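Local coordinates for protein tungsten-containing formylmethanofuran dehydrogenase 2 subunit C (Methanothermobacter wolfeii, PDB 5T5I) that is a beta-helical subunit of the tungsten-containing formylmethanofuran dehydrogenase, which probably reduces carbon dioxide to formylmethanofuran in methanogenesis, at residues Gln81-Gly86 with Ala100-Gly105. Sequence-based numbering, arbitrary orientation.
Sequences QEMTAG and AGMKGG
Two backbone amides of the next turn converge on the carbonyl oxygen of M83. K103 N reaches M83 O at 2.8 Å, almost in line with the C=O bond, and G104 N adds a weak, longer bond to the same oxygen. One residue earlier, the carbonyl of E82 takes the ammonium group of K103, with NZ to O at 3.0 Å and the nitrogen tilted 26° from the carbonyl plane. A long, flexible lysine suits this place: a kink at chi3 (-84°) turns its chain so that CE and NZ lie alongside the methyl of T84, CG2 being 3.6 Å from NZ. The E82 carboxylate stands farther off, OE1 5.2 Å from K103 NZ, too far for a salt bridge, and at most a longer-range attraction is likely; its OE2 hydrogen-bonds a glycerol, probably from the crystallisation liquor. At the other end E82 N donates to A100 O at 2.9 Å.

M83 and M102 run side by side, M83 CG 3.9 Å from M102 CB. Both hold CG between the backbone N and carbonyl carbon; with chi1 70° in each, the two chains leave their turns in the same direction, and a slim, unbranched thioether fits this ladder. G104 and G105 have no side chain to obstruct the neighbouring turn: G105 CA comes within 3.1 Å of G86 O, where a beta carbon would collide.

The repeated turn geometry is that of a parallel beta-helix. T84 OG1 is hydrogen-bonded to D24 OD2 and Q81 OE1 to R78 NH2, while both methionines rest on I107 of strand 106-109. The two segments lead into adjacent parallel strands, 87-90 and 106-109, and helix 23-26 packs against M83.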
ATOM      1  N   GLN C  81       4.835  49.828  23.547  1.00 27.16           N
ATOM      2  CA  GLN C  81       3.523  49.357  23.997  1.00 25.51           C
ATOM      3  C   GLN C  81       2.528  50.501  24.149  1.00 28.60           C
ATOM      4  O   GLN C  81       2.831  51.474  24.824  1.00 28.55           O
ATOM      5  CB  GLN C  81       3.646  48.602  25.329  1.00 26.40           C
ATOM      6  CG  GLN C  81       2.325  48.020  25.834  1.00 27.99           C
ATOM      7  CD  GLN C  81       2.556  47.042  26.948  1.00 33.38           C
ATOM      8  OE1 GLN C  81       2.986  45.912  26.710  1.00 27.98           O
ATOM      9  NE2 GLN C  81       2.337  47.461  28.179  1.00 29.50           N
ATOM     10  N   GLU C  82       1.357  50.390  23.488  1.00 25.72           N
ATOM     11  CA  GLU C  82       0.267  51.376  23.562  1.00 26.51           C
ATOM     12  C   GLU C  82       0.651  52.798  23.105  1.00 31.47           C
ATOM     13  O   GLU C  82      -0.010  53.762  23.502  1.00 32.38           O
ATOM     14  CB  GLU C  82      -0.348  51.383  24.979  1.00 27.56           C
ATOM     15  CG  GLU C  82      -1.020  50.058  25.288  1.00 32.17           C
ATOM     16  CD  GLU C  82      -1.500  49.835  26.711  1.00 50.59           C
ATOM     17  OE1 GLU C  82      -1.365  50.746  27.554  1.00 48.90           O
ATOM     18  OE2 GLU C  82      -1.991  48.721  26.992  1.00 53.79           O
ATOM     19  N   MET C  83       1.648  52.934  22.209  1.00 27.93           N
ATOM     20  CA  MET C  83       2.020  54.252  21.686  1.00 28.45           C
ATOM     21  C   MET C  83       0.907  54.764  20.746  1.00 32.95           C
ATOM     22  O   MET C  83       0.190  53.954  20.151  1.00 31.79           O
ATOM     23  CB  MET C  83       3.415  54.246  21.022  1.00 30.50           C
ATOM     24  CG  MET C  83       3.495  53.493  19.707  1.00 33.27           C
ATOM     25  SD  MET C  83       5.186  53.494  19.035  1.00 36.60           S
ATOM     26  CE  MET C  83       5.110  54.887  17.999  1.00 33.43           C
ATOM     27  N   THR C  84       0.723  56.094  20.673  1.00 30.71           N
ATOM     28  CA  THR C  84      -0.346  56.713  19.868  1.00 31.21           C
ATOM     29  C   THR C  84       0.156  57.535  18.681  1.00 33.86           C
ATOM     30  O   THR C  84      -0.644  57.838  17.798  1.00 32.85           O
ATOM     31  CB  THR C  84      -1.241  57.622  20.741  1.00 41.42           C
ATOM     32  OG1 THR C  84      -0.549  58.847  21.018  1.00 45.27           O
ATOM     33  CG2 THR C  84      -1.718  56.946  22.034  1.00 37.80           C
ATOM     34  N   ALA C  85       1.438  57.935  18.670  1.00 30.97           N
ATOM     35  CA  ALA C  85       2.010  58.790  17.622  1.00 31.34           C
ATOM     36  C   ALA C  85       3.531  58.761  17.682  1.00 35.19           C
ATOM     37  O   ALA C  85       4.104  58.238  18.638  1.00 34.56           O
ATOM     38  CB  ALA C  85       1.529  60.230  17.811  1.00 32.48           C
ATOM     39  N   GLY C  86       4.166  59.346  16.680  1.00 32.84           N
ATOM     40  CA  GLY C  86       5.617  59.395  16.607  1.00 32.64           C
ATOM     41  C   GLY C  86       6.192  58.139  15.990  1.00 36.35           C
ATOM     42  O   GLY C  86       5.477  57.359  15.347  1.00 36.12           O
ATOM     43  N   ALA C 100       2.790  46.244  21.282  1.00 25.02           N
ATOM     44  CA  ALA C 100       1.548  45.625  21.768  1.00 23.73           C
ATOM     45  C   ALA C 100       0.508  46.705  22.131  1.00 28.38           C
ATOM     46  O   ALA C 100       0.826  47.653  22.850  1.00 28.05           O
ATOM     47  CB  ALA C 100       1.819  44.739  22.979  1.00 23.97           C
ATOM     48  N   GLY C 101      -0.689  46.605  21.561  1.00 25.54           N
ATOM     49  CA  GLY C 101      -1.755  47.564  21.834  1.00 25.30           C
ATOM     50  C   GLY C 101      -1.559  48.964  21.269  1.00 27.19           C
ATOM     51  O   GLY C 101      -2.300  49.866  21.642  1.00 27.09           O
ATOM     52  N   MET C 102      -0.608  49.175  20.347  1.00 24.94           N
ATOM     53  CA  MET C 102      -0.380  50.519  19.794  1.00 26.00           C
ATOM     54  C   MET C 102      -1.594  51.034  19.006  1.00 29.30           C
ATOM     55  O   MET C 102      -2.343  50.249  18.420  1.00 27.86           O
ATOM     56  CB  MET C 102       0.932  50.610  18.983  1.00 28.74           C
ATOM     57  CG  MET C 102       0.943  49.867  17.676  1.00 32.24           C
ATOM     58  SD  MET C 102       2.571  50.009  16.864  1.00 37.60           S
ATOM     59  CE  MET C 102       2.436  51.560  16.129  1.00 33.94           C
ATOM     60  N   LYS C 103      -1.825  52.352  19.103  1.00 27.74           N
ATOM     61  CA  LYS C 103      -2.962  53.065  18.492  1.00 27.94           C
ATOM     62  C   LYS C 103      -2.583  53.902  17.259  1.00 33.31           C
ATOM     63  O   LYS C 103      -3.447  54.161  16.429  1.00 33.22           O
ATOM     64  CB  LYS C 103      -3.645  53.955  19.543  1.00 31.17           C
ATOM     65  CG  LYS C 103      -4.395  53.167  20.611  1.00 40.26           C
ATOM     66  CD  LYS C 103      -4.358  53.831  21.988  1.00 49.56           C
ATOM     67  CE  LYS C 103      -3.076  53.480  22.733  1.00 56.40           C
ATOM     68  NZ  LYS C 103      -2.925  54.203  24.037  1.00 44.55           N
ATOM     69  N   GLY C 104      -1.320  54.296  17.144  1.00 30.62           N
ATOM     70  CA  GLY C 104      -0.831  55.085  16.017  1.00 30.86           C
ATOM     71  C   GLY C 104       0.680  55.216  16.020  1.00 32.99           C
ATOM     72  O   GLY C 104       1.349  54.705  16.920  1.00 30.37           O
ATOM     73  N   GLY C 105       1.211  55.911  15.023  1.00 30.98           N
ATOM     74  CA  GLY C 105       2.651  56.067  14.862  1.00 30.78           C
ATOM     75  C   GLY C 105       3.248  54.871  14.134  1.00 33.51           C
ATOM     76  O   GLY C 105       2.511  54.053  13.561  1.00 31.15           O
TER